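Local coordinates for protein ribonucleoside-diphosphate reductase (Pseudomonas aeruginosa, PDB 5IM3) that probably reduces ribonucleoside diphosphates to the deoxyribonucleotides needed for DNA synthesis, and binds dATP, a nucleotide regulator of this allosteric enzyme, at residues L227-L231 with F295-Q301; A286-D292 with P319-M324; L454-H458 with V509-H513; S500-F504 with Y524-E528. All blocks are in the same frame, centred on the assembly; numbering follows the deposited sequence.

In the fold
The four contacts form two crossing pairs, each within its own region of the chain. From the N terminus, helix 219-239 opens contact 1, which closes at 295-301. Contact 2 opens inside that loop, at 286-292, and closes beyond it on helix 319-330; the two touch where Met228 and Phe295 pack on Pro319. Contact 1 ties the second ATP cone region to the all-alpha domain, and contact 2 lays the loop after helix 280-286 on that domain. Contact 3 joins the end of strand 450-455 to 509-513, and contact 4, from strand 500-504 to helix 517-532, crosses it within the barrel domain. These meet through Asp511 and Tyr527. Contacts 1 and 3 have centres about 52 Å apart.

Contact 1: residues L227-L231 with F295-Q301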
# COMPACT_ATOMS: atom_id res chain seq x y z
N LEU A 227 -24.41 42.17 -26.86
CA LEU A 227 -23.16 42.04 -27.61
C LEU A 227 -23.37 42.23 -29.10
O LEU A 227 -22.48 42.71 -29.81
CB LEU A 227 -22.53 40.67 -27.34
CG LEU A 227 -21.26 40.33 -28.13
CD1 LEU A 227 -20.16 41.34 -27.86
CD2 LEU A 227 -20.79 38.92 -27.79
N MET A 228 -24.55 41.86 -29.61
CA MET A 228 -24.84 41.99 -31.03
C MET A 228 -24.70 43.44 -31.50
O MET A 228 -24.42 43.68 -32.68
CB MET A 228 -26.25 41.48 -31.32
CG MET A 228 -26.52 41.20 -32.78
SD MET A 228 -25.83 39.62 -33.32
CE MET A 228 -26.86 38.49 -32.36
N ASP A 229 -24.88 44.40 -30.60
CA ASP A 229 -24.78 45.81 -30.99
C ASP A 229 -23.38 46.14 -31.48
O ASP A 229 -23.21 46.91 -32.43
CB ASP A 229 -25.17 46.70 -29.82
CG ASP A 229 -25.68 48.06 -30.26
OD1 ASP A 229 -26.48 48.12 -31.22
OD2 ASP A 229 -25.27 49.08 -29.66
N THR A 230 -22.35 45.57 -30.84
CA THR A 230 -20.98 45.78 -31.30
C THR A 230 -20.76 45.12 -32.66
O THR A 230 -20.07 45.67 -33.52
CB THR A 230 -19.98 45.23 -30.28
OG1 THR A 230 -20.24 45.80 -29.00
CG2 THR A 230 -18.55 45.56 -30.70
N LEU A 231 -21.33 43.93 -32.85
CA LEU A 231 -21.16 43.22 -34.12
C LEU A 231 -21.80 43.99 -35.27
O LEU A 231 -21.21 44.12 -36.35
CB LEU A 231 -21.77 41.82 -34.02
CG LEU A 231 -20.90 40.72 -33.40
CD1 LEU A 231 -20.49 41.06 -31.97
CD2 LEU A 231 -21.63 39.39 -33.44
N PHE A 295 -30.07 33.55 -29.85
CA PHE A 295 -28.71 33.18 -29.47
C PHE A 295 -28.50 33.26 -27.97
O PHE A 295 -28.87 34.25 -27.32
CB PHE A 295 -27.70 34.09 -30.17
CG PHE A 295 -27.41 33.69 -31.58
CD1 PHE A 295 -26.69 32.53 -31.85
CD2 PHE A 295 -27.84 34.46 -32.64
CE1 PHE A 295 -26.41 32.16 -33.15
CE2 PHE A 295 -27.57 34.10 -33.94
CZ PHE A 295 -26.86 32.94 -34.20
N THR A 296 -27.90 32.21 -27.41
CA THR A 296 -27.28 32.28 -26.10
C THR A 296 -25.93 33.00 -26.22
O THR A 296 -25.35 33.13 -27.30
CB THR A 296 -27.07 30.88 -25.53
OG1 THR A 296 -26.15 30.16 -26.35
CG2 THR A 296 -28.39 30.13 -25.46
N TYR A 297 -25.44 33.48 -25.07
CA TYR A 297 -24.16 34.18 -25.06
C TYR A 297 -23.04 33.28 -25.55
O TYR A 297 -22.17 33.71 -26.32
CB TYR A 297 -23.87 34.71 -23.66
CG TYR A 297 -22.60 35.52 -23.55
CD1 TYR A 297 -22.37 36.60 -24.39
CD2 TYR A 297 -21.64 35.21 -22.59
CE1 TYR A 297 -21.21 37.35 -24.29
CE2 TYR A 297 -20.48 35.96 -22.48
CZ TYR A 297 -20.27 37.02 -23.33
OH TYR A 297 -19.12 37.77 -23.23
N LEU A 298 -23.05 32.01 -25.13
CA LEU A 298 -22.00 31.09 -25.55
C LEU A 298 -22.11 30.78 -27.04
O LEU A 298 -21.09 30.66 -27.73
CB LEU A 298 -22.08 29.81 -24.73
CG LEU A 298 -21.07 28.72 -25.08
CD1 LEU A 298 -19.64 29.22 -24.89
CD2 LEU A 298 -21.31 27.47 -24.26
N GLY A 299 -23.33 30.65 -27.55
CA GLY A 299 -23.49 30.33 -28.96
C GLY A 299 -22.99 31.44 -29.87
O GLY A 299 -22.33 31.17 -30.88
N LEU A 300 -23.28 32.69 -29.52
CA LEU A 300 -22.84 33.81 -30.35
C LEU A 300 -21.33 34.01 -30.25
O LEU A 300 -20.66 34.23 -31.26
CB LEU A 300 -23.57 35.09 -29.94
CG LEU A 300 -23.32 36.32 -30.82
CD1 LEU A 300 -23.81 36.07 -32.23
CD2 LEU A 300 -24.00 37.56 -30.23
N GLN A 301 -20.79 33.94 -29.03
CA GLN A 301 -19.34 33.97 -28.85
C GLN A 301 -18.66 32.93 -29.74
O GLN A 301 -17.64 33.23 -30.38
CB GLN A 301 -18.99 33.71 -27.38
CG GLN A 301 -18.89 34.97 -26.54
CD GLN A 301 -17.54 35.65 -26.66
OE1 GLN A 301 -17.30 36.44 -27.57
NE2 GLN A 301 -16.64 35.33 -25.73
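Leu300, Leu227 and Met228 carry this contact, a worked case of two nearly parallel helix segments whose wide spacing is spanned by side chains. The short segments run at 18° to each other, yet their axes come no closer than 11.9 Å, so the gap is bridged by methyl groups and by the thioether. Leu300 is central. Its first torsion sets CG anti to the backbone N (chi1 -174°), and both its methyls touch Met228 CE, CD2 more closely at 3.7 Å, while CD1 also comes tip to tip with Leu231 CD2 at 4.2 Å. That same CD1 also lies over the centre of the Phe295 ring, from its own segment. Met228 arrives by a bent route: successive kinks at chi2 and chi3 curl the chain so that CE touches both Leu300 and Phe295, 4.2 Å from Phe295 CD2. Leu227 works on the flank. Its CD2 methyl meets Tyr297 CE1 at 3.9 Å, the two side chains lying roughly at right angles, and it also nears Leu300 CD2. The Tyr297 ring is backed on one face by Gln301 CG. At the start of helix 297-307, Thr296 is the N-cap: its OG1 accepts from Gly299 N at 3.1 Å. Across the contact itself the packing is apolar. Around it, Pro319 of helix 319-330 touches Met228, Phe295 and Leu300, Tyr297 leans on Val206 and Arg210 of helix 198-210, and Phe351 meets the Phe295 ring edge-to-face.

Contact 2: residues A286-D292 with P319-M324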
# COMPACT_ATOMS: atom_id res chain seq x y z
N ALA A 286 -35.40 37.13 -47.72
CA ALA A 286 -35.69 35.91 -46.98
C ALA A 286 -35.10 35.93 -45.57
O ALA A 286 -35.49 35.12 -44.73
CB ALA A 286 -35.16 34.69 -47.74
N ILE A 287 -34.16 36.84 -45.30
CA ILE A 287 -33.50 36.88 -44.00
C ILE A 287 -34.49 37.35 -42.94
O ILE A 287 -35.22 38.34 -43.13
CB ILE A 287 -32.26 37.79 -44.06
CG1 ILE A 287 -31.20 37.17 -44.99
CG2 ILE A 287 -31.68 38.01 -42.66
CD1 ILE A 287 -29.97 38.03 -45.21
N ASP A 288 -34.51 36.64 -41.82
CA ASP A 288 -35.37 36.94 -40.68
C ASP A 288 -34.48 37.48 -39.56
O ASP A 288 -33.75 36.71 -38.92
CB ASP A 288 -36.13 35.69 -40.24
CG ASP A 288 -37.13 35.96 -39.13
OD1 ASP A 288 -37.04 37.02 -38.48
OD2 ASP A 288 -38.00 35.10 -38.90
N HIS A 289 -34.55 38.79 -39.32
CA HIS A 289 -33.70 39.41 -38.31
C HIS A 289 -34.07 39.01 -36.89
O HIS A 289 -33.25 39.15 -35.98
CB HIS A 289 -33.76 40.94 -38.43
CG HIS A 289 -34.99 41.53 -37.81
ND1 HIS A 289 -36.20 41.56 -38.46
CD2 HIS A 289 -35.19 42.12 -36.61
CE1 HIS A 289 -37.10 42.14 -37.68
NE2 HIS A 289 -36.51 42.49 -36.55
N GLU A 290 -35.29 38.51 -36.67
CA GLU A 290 -35.70 38.13 -35.33
C GLU A 290 -34.98 36.88 -34.83
O GLU A 290 -34.93 36.65 -33.62
CB GLU A 290 -37.22 37.90 -35.29
CG GLU A 290 -38.04 39.19 -35.27
CD GLU A 290 -37.95 39.93 -33.94
OE1 GLU A 290 -37.34 39.40 -32.99
OE2 GLU A 290 -38.51 41.05 -33.84
N ARG A 291 -34.43 36.07 -35.73
CA ARG A 291 -33.73 34.86 -35.29
C ARG A 291 -32.42 35.17 -34.59
O ARG A 291 -31.83 34.26 -33.99
CB ARG A 291 -33.51 33.93 -36.48
CG ARG A 291 -34.79 33.69 -37.27
CD ARG A 291 -34.68 32.51 -38.21
NE ARG A 291 -35.84 32.42 -39.09
CZ ARG A 291 -36.10 31.39 -39.88
NH1 ARG A 291 -35.29 30.34 -39.90
NH2 ARG A 291 -37.18 31.40 -40.66
N ASP A 292 -31.94 36.42 -34.64
CA ASP A 292 -30.80 36.81 -33.82
C ASP A 292 -31.14 36.73 -32.33
O ASP A 292 -30.24 36.53 -31.50
CB ASP A 292 -30.35 38.22 -34.18
CG ASP A 292 -29.47 38.26 -35.41
OD1 ASP A 292 -29.28 37.20 -36.05
OD2 ASP A 292 -28.96 39.35 -35.74
N PRO A 319 -24.71 37.31 -38.13
CA PRO A 319 -25.15 35.91 -37.92
C PRO A 319 -26.10 35.39 -38.98
O PRO A 319 -25.90 34.27 -39.49
CB PRO A 319 -25.80 35.96 -36.53
CG PRO A 319 -25.17 37.12 -35.85
CD PRO A 319 -24.95 38.14 -36.94
N GLN A 320 -27.14 36.14 -39.33
CA GLN A 320 -28.09 35.64 -40.33
C GLN A 320 -27.45 35.58 -41.71
O GLN A 320 -27.85 34.74 -42.53
CB GLN A 320 -29.34 36.51 -40.36
CG GLN A 320 -30.10 36.55 -39.05
CD GLN A 320 -30.42 35.16 -38.52
OE1 GLN A 320 -31.09 34.37 -39.19
NE2 GLN A 320 -29.93 34.85 -37.33
N ILE A 321 -26.48 36.45 -41.99
CA ILE A 321 -25.76 36.36 -43.25
C ILE A 321 -24.81 35.17 -43.23
O ILE A 321 -24.58 34.54 -44.27
CB ILE A 321 -25.04 37.69 -43.53
CG1 ILE A 321 -26.06 38.74 -44.02
CG2 ILE A 321 -23.91 37.51 -44.55
CD1 ILE A 321 -25.49 40.13 -44.22
N PHE A 322 -24.26 34.85 -42.07
CA PHE A 322 -23.47 33.63 -41.93
C PHE A 322 -24.29 32.40 -42.32
O PHE A 322 -23.86 31.59 -43.15
CB PHE A 322 -22.94 33.49 -40.50
CG PHE A 322 -22.42 32.12 -40.17
CD1 PHE A 322 -21.19 31.69 -40.63
CD2 PHE A 322 -23.18 31.26 -39.38
CE1 PHE A 322 -20.72 30.43 -40.31
CE2 PHE A 322 -22.71 30.00 -39.06
CZ PHE A 322 -21.48 29.58 -39.53
N PHE A 323 -25.48 32.26 -41.74
CA PHE A 323 -26.33 31.13 -42.08
C PHE A 323 -26.72 31.15 -43.55
O PHE A 323 -26.85 30.09 -44.17
CB PHE A 323 -27.58 31.12 -41.19
CG PHE A 323 -27.32 30.73 -39.76
CD1 PHE A 323 -26.51 29.65 -39.46
CD2 PHE A 323 -27.89 31.44 -38.72
CE1 PHE A 323 -26.26 29.29 -38.15
CE2 PHE A 323 -27.65 31.09 -37.41
CZ PHE A 323 -26.83 30.00 -37.12
N MET A 324 -26.90 32.34 -44.12
CA MET A 324 -27.25 32.43 -45.53
C MET A 324 -26.08 32.04 -46.42
O MET A 324 -26.27 31.43 -47.48
CB MET A 324 -27.74 33.85 -45.85
CG MET A 324 -28.20 34.05 -47.29
SD MET A 324 -29.58 32.98 -47.77
CE MET A 324 -30.93 33.75 -46.87
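Ile287 and Gln320 fit together as two reciprocal projections, each side chain filling a hollow in the opposite segment as they slide past each other in opposite directions. Ile287 is the apolar bump. It enters the surface of helix 319-330 among Gln320, Ile321 and Met324, and each branch has its own wall: CG2 lies 3.6 Å from Gln320 CB, CD1 reaches Ile321 CG1 at 4.1 Å, and CG1 meets Met324 CE at 3.9 Å. Met324 closes this hollow because its chain bends at chi2 and chi3, curling the methyl back over Ile287 and toward Ala286 CB. Gln320 is the polar bump, with the larger buried area. Bent at chi2 (-53°), it puts its amide into the concave side of the 288-292 turn, where OE1 lies against Arg291 CB and has a weak hydrogen bond to Tyr345 OH. There Gln320 NE2 donates to Asp292 OD1 at 2.8 Å, nearly along the C-O axis of the carboxylate, whose plane is turned 60° from that of the amide. Asp292 OD1 also rests on Pro319 CB at 3.7 Å, while its OD2 bonds to Tyr254 OH. The receiving turn is shaped by Asp288: OD1 takes the backbone N of Glu290 at 2.9 Å, an Asx turn, and OD2 pairs weakly with Arg291 NE. Tyr345 of helix 337-349 borders the contact, bonding to Asp288 N and packing on Ile287. The arrangement is loop-on-helix packing, an Asx turn leading into a 3-10 segment that packs against the side of a helix of the all-alpha domain of the ribonucleotide reductase large chain.

Contact 3: residues L454-H458 with V509-H513; sequences LETWH and VPDLH
Glu455 and Trp457 meet 509-513 just where strand 450-455 leaves the ten-stranded alpha-beta barrel, the fold of ribonucleotide reductase large chains. The strand runs into a type I turn, Glu455 to His458, and this faces a second type I turn, Val509 to Leu512. A dATP-site residue, Asp380, has its side chain about 9 Å from that of His513. The polar part is a chain of bonds through one carboxylate. His513 ND1 donates to Glu455 OE1 at 2.7 Å in a nearly straight bond, the oxygen lying in the imidazole plane. The carboxylate itself is turned 47° from that plane. Its other oxygen, OE2, receives a weak bond from Trp457 NE1 and a salt bridge from Lys566, so both ends of the group are held. With His513 NE2 bonded to Asp405, the imidazole lies between two carboxylates. The apolar part is built on the indole. Trp457 takes the crowded chi1 near 51°, which projects its six-membered ring across to the opposite turn. Val509 CG2 approaches the six-membered ring obliquely, 3.8 Å from Trp457 CZ3, and Leu512 CB lies 3.7 Å from Trp457 CZ2. The indole is sandwiched: Glu455 CB covers one face near the rim, and on the opposite one Leu512 CD1 makes a CH-pi contact, 4.3 Å from the centroid of the six-membered ring and 18° off its normal.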
# COMPACT_ATOMS: atom_id res chain seq x y z
N LEU A 454 -6.66 -2.10 -34.42
CA LEU A 454 -6.00 -3.39 -34.57
C LEU A 454 -6.93 -4.50 -34.11
O LEU A 454 -7.59 -4.38 -33.07
CB LEU A 454 -4.69 -3.44 -33.77
CG LEU A 454 -3.72 -4.52 -34.22
CD1 LEU A 454 -3.10 -4.16 -35.56
CD2 LEU A 454 -2.65 -4.76 -33.17
N GLU A 455 -6.99 -5.57 -34.88
CA GLU A 455 -7.86 -6.70 -34.57
C GLU A 455 -7.24 -7.56 -33.47
O GLU A 455 -6.01 -7.63 -33.33
CB GLU A 455 -8.13 -7.52 -35.83
CG GLU A 455 -9.39 -8.36 -35.78
CD GLU A 455 -9.89 -8.76 -37.16
OE1 GLU A 455 -9.72 -7.96 -38.11
OE2 GLU A 455 -10.46 -9.86 -37.29
N THR A 456 -8.10 -8.23 -32.70
CA THR A 456 -7.70 -8.78 -31.40
C THR A 456 -6.83 -10.03 -31.50
O THR A 456 -6.18 -10.38 -30.50
CB THR A 456 -8.94 -9.08 -30.56
OG1 THR A 456 -9.86 -7.99 -30.65
CG2 THR A 456 -8.57 -9.29 -29.10
N TRP A 457 -6.79 -10.71 -32.64
CA TRP A 457 -5.89 -11.84 -32.83
C TRP A 457 -4.53 -11.42 -33.37
O TRP A 457 -3.64 -12.27 -33.51
CB TRP A 457 -6.52 -12.88 -33.77
CG TRP A 457 -7.03 -12.31 -35.07
CD1 TRP A 457 -8.33 -12.05 -35.39
CD2 TRP A 457 -6.25 -11.95 -36.22
NE1 TRP A 457 -8.41 -11.55 -36.66
CE2 TRP A 457 -7.15 -11.47 -37.19
CE3 TRP A 457 -4.89 -11.98 -36.51
CZ2 TRP A 457 -6.73 -11.03 -38.44
CZ3 TRP A 457 -4.47 -11.54 -37.76
CH2 TRP A 457 -5.39 -11.07 -38.71
N HIS A 458 -4.34 -10.14 -33.68
CA HIS A 458 -3.08 -9.67 -34.23
C HIS A 458 -1.95 -9.89 -33.23
O HIS A 458 -2.08 -9.60 -32.04
CB HIS A 458 -3.19 -8.18 -34.58
CG HIS A 458 -2.11 -7.69 -35.50
ND1 HIS A 458 -0.84 -7.40 -35.07
CD2 HIS A 458 -2.13 -7.40 -36.82
CE1 HIS A 458 -0.11 -6.97 -36.08
NE2 HIS A 458 -0.88 -6.96 -37.16
N VAL A 509 -2.25 -15.36 -42.18
CA VAL A 509 -3.69 -15.54 -42.25
C VAL A 509 -4.29 -14.33 -42.96
O VAL A 509 -5.15 -13.64 -42.39
CB VAL A 509 -4.29 -15.74 -40.85
CG1 VAL A 509 -3.82 -17.08 -40.26
CG2 VAL A 509 -3.91 -14.59 -39.92
N PRO A 510 -3.90 -14.05 -44.21
CA PRO A 510 -4.28 -12.77 -44.83
C PRO A 510 -5.77 -12.63 -45.12
O PRO A 510 -6.21 -11.52 -45.42
CB PRO A 510 -3.47 -12.76 -46.13
CG PRO A 510 -3.17 -14.20 -46.42
CD PRO A 510 -3.04 -14.86 -45.09
N ASP A 511 -6.55 -13.71 -45.02
CA ASP A 511 -7.96 -13.65 -45.35
C ASP A 511 -8.86 -13.36 -44.15
O ASP A 511 -10.03 -13.03 -44.35
CB ASP A 511 -8.40 -14.97 -46.01
CG ASP A 511 -7.98 -16.20 -45.21
OD1 ASP A 511 -6.87 -16.19 -44.64
OD2 ASP A 511 -8.77 -17.16 -45.14
N LEU A 512 -8.33 -13.43 -42.92
CA LEU A 512 -9.17 -13.28 -41.74
C LEU A 512 -9.73 -11.88 -41.61
O LEU A 512 -10.92 -11.70 -41.31
CB LEU A 512 -8.37 -13.63 -40.48
CG LEU A 512 -8.15 -15.11 -40.12
CD1 LEU A 512 -7.49 -15.20 -38.75
CD2 LEU A 512 -9.46 -15.90 -40.13
N HIS A 513 -8.89 -10.86 -41.81
CA HIS A 513 -9.31 -9.49 -41.57
C HIS A 513 -10.55 -9.13 -42.40
O HIS A 513 -11.43 -8.41 -41.93
CB HIS A 513 -8.16 -8.54 -41.87
CG HIS A 513 -8.47 -7.10 -41.60
ND1 HIS A 513 -9.02 -6.67 -40.41
CD2 HIS A 513 -8.30 -5.99 -42.36
CE1 HIS A 513 -9.18 -5.36 -40.45
NE2 HIS A 513 -8.75 -4.92 -41.62

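Contact 4: residues S500-F504 with Y524-E528; sequences SWTLF and YEYYE
Tyr524 stands between Trp501 and Phe504, forming an aromatic cluster in which a helix is laid across a strand of the barrel domain. Strand 500-504 pairs antiparallel with strand 539-543, and helix 517-532 lies between them in sequence; its segment 524-528 runs across strand 500-504 at 84°. Trp501 and Phe504 approach opposite faces of the tyrosine ring in different ways. On one side the six-membered ring of Trp501 makes an offset stack, its plane only 14° from that of Tyr524 and the centroids 4.7 Å apart; the phenol oxygen thus ends over the indole face. On the other side Phe504 turns its edge to the tyrosine face, an offset edge-to-face pair with centroids at 5.7 Å, closest at Phe504 CE2 and Tyr524 CE1 (3.8 Å). The far tip of Phe504 continues to the helix, where CZ lies 3.9 Å from Tyr527 CB. Beyond the rings, Glu528 passes obliquely across Thr502, its CG packing on OG1, and its carboxylate goes on to a salt bridge with Arg494. The indole is pinned at its other end, where Trp501 NE1 bonds to Thr456 O. Tyr524 extends fully from the helix, CG anti to the backbone N (chi1 179°), and this reach brings its hydroxyl to the strand backbone. There Tyr524 OH donates to Thr502 O at 2.7 Å, in the carbonyl plane and on a lone pair.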
# COMPACT_ATOMS: atom_id res chain seq x y z
N SER A 500 -9.86 -20.28 -24.93
CA SER A 500 -8.53 -19.82 -25.31
C SER A 500 -8.63 -18.89 -26.52
O SER A 500 -9.70 -18.68 -27.09
CB SER A 500 -7.62 -21.01 -25.60
OG SER A 500 -8.13 -21.76 -26.69
N TRP A 501 -7.49 -18.34 -26.92
CA TRP A 501 -7.44 -17.36 -28.00
C TRP A 501 -6.03 -17.35 -28.56
O TRP A 501 -5.06 -17.22 -27.81
CB TRP A 501 -7.83 -15.97 -27.47
CG TRP A 501 -7.87 -14.89 -28.51
CD1 TRP A 501 -7.02 -13.83 -28.62
CD2 TRP A 501 -8.81 -14.75 -29.58
NE1 TRP A 501 -7.37 -13.04 -29.69
CE2 TRP A 501 -8.47 -13.59 -30.30
CE3 TRP A 501 -9.92 -15.50 -30.00
CZ2 TRP A 501 -9.19 -13.16 -31.41
CZ3 TRP A 501 -10.63 -15.07 -31.11
CH2 TRP A 501 -10.26 -13.91 -31.80
N THR A 502 -5.92 -17.50 -29.88
CA THR A 502 -4.63 -17.62 -30.55
C THR A 502 -4.32 -16.36 -31.33
O THR A 502 -5.17 -15.85 -32.08
CB THR A 502 -4.61 -18.84 -31.48
OG1 THR A 502 -4.91 -20.02 -30.73
CG2 THR A 502 -3.24 -18.99 -32.14
N LEU A 503 -3.10 -15.85 -31.17
CA LEU A 503 -2.63 -14.69 -31.91
C LEU A 503 -1.85 -15.14 -33.14
O LEU A 503 -1.05 -16.08 -33.08
CB LEU A 503 -1.74 -13.80 -31.02
CG LEU A 503 -2.30 -13.47 -29.64
CD1 LEU A 503 -1.38 -12.51 -28.90
CD2 LEU A 503 -3.71 -12.90 -29.74
N PHE A 504 -2.10 -14.46 -34.26
CA PHE A 504 -1.46 -14.77 -35.53
C PHE A 504 -0.89 -13.50 -36.14
O PHE A 504 -1.34 -12.39 -35.84
CB PHE A 504 -2.45 -15.38 -36.55
CG PHE A 504 -3.10 -16.65 -36.10
CD1 PHE A 504 -2.42 -17.86 -36.19
CD2 PHE A 504 -4.40 -16.65 -35.64
CE1 PHE A 504 -3.03 -19.03 -35.79
CE2 PHE A 504 -5.01 -17.82 -35.24
CZ PHE A 504 -4.33 -19.02 -35.32
N TYR A 524 -11.20 -19.02 -38.75
CA TYR A 524 -10.32 -18.80 -37.61
C TYR A 524 -10.06 -20.10 -36.86
O TYR A 524 -8.93 -20.37 -36.44
CB TYR A 524 -10.91 -17.76 -36.66
CG TYR A 524 -10.04 -17.52 -35.45
CD1 TYR A 524 -9.10 -16.49 -35.44
CD2 TYR A 524 -10.15 -18.32 -34.32
CE1 TYR A 524 -8.31 -16.27 -34.33
CE2 TYR A 524 -9.35 -18.11 -33.22
CZ TYR A 524 -8.43 -17.09 -33.23
OH TYR A 524 -7.64 -16.87 -32.12
N GLU A 525 -11.11 -20.91 -36.65
CA GLU A 525 -10.92 -22.19 -35.98
C GLU A 525 -10.08 -23.14 -36.83
O GLU A 525 -9.36 -23.98 -36.28
CB GLU A 525 -12.28 -22.80 -35.64
CG GLU A 525 -13.01 -22.07 -34.52
CD GLU A 525 -14.39 -22.65 -34.23
OE1 GLU A 525 -14.84 -23.53 -34.99
OE2 GLU A 525 -15.01 -22.22 -33.24
N TYR A 526 -10.16 -23.02 -38.15
CA TYR A 526 -9.29 -23.80 -39.03
C TYR A 526 -7.82 -23.44 -38.80
O TYR A 526 -6.97 -24.33 -38.64
CB TYR A 526 -9.69 -23.58 -40.49
CG TYR A 526 -8.67 -24.06 -41.51
CD1 TYR A 526 -8.69 -25.37 -41.97
CD2 TYR A 526 -7.72 -23.19 -42.02
CE1 TYR A 526 -7.77 -25.80 -42.91
CE2 TYR A 526 -6.79 -23.62 -42.95
CZ TYR A 526 -6.82 -24.92 -43.40
OH TYR A 526 -5.91 -25.35 -44.33
N TYR A 527 -7.51 -22.15 -38.77
CA TYR A 527 -6.15 -21.72 -38.48
C TYR A 527 -5.74 -22.10 -37.07
O TYR A 527 -4.57 -22.44 -36.83
CB TYR A 527 -6.01 -20.21 -38.69
CG TYR A 527 -5.97 -19.79 -40.15
CD1 TYR A 527 -5.17 -20.46 -41.07
CD2 TYR A 527 -6.74 -18.73 -40.61
CE1 TYR A 527 -5.13 -20.08 -42.39
CE2 TYR A 527 -6.71 -18.34 -41.93
CZ TYR A 527 -5.90 -19.02 -42.82
OH TYR A 527 -5.87 -18.65 -44.14
N GLU A 528 -6.68 -22.05 -36.12
CA GLU A 528 -6.38 -22.42 -34.75
C GLU A 528 -5.95 -23.88 -34.66
O GLU A 528 -4.96 -24.21 -34.01
CB GLU A 528 -7.60 -22.16 -33.86
CG GLU A 528 -7.31 -21.40 -32.58
CD GLU A 528 -8.54 -21.24 -31.70
OE1 GLU A 528 -9.65 -21.57 -32.16
OE2 GLU A 528 -8.39 -20.79 -30.54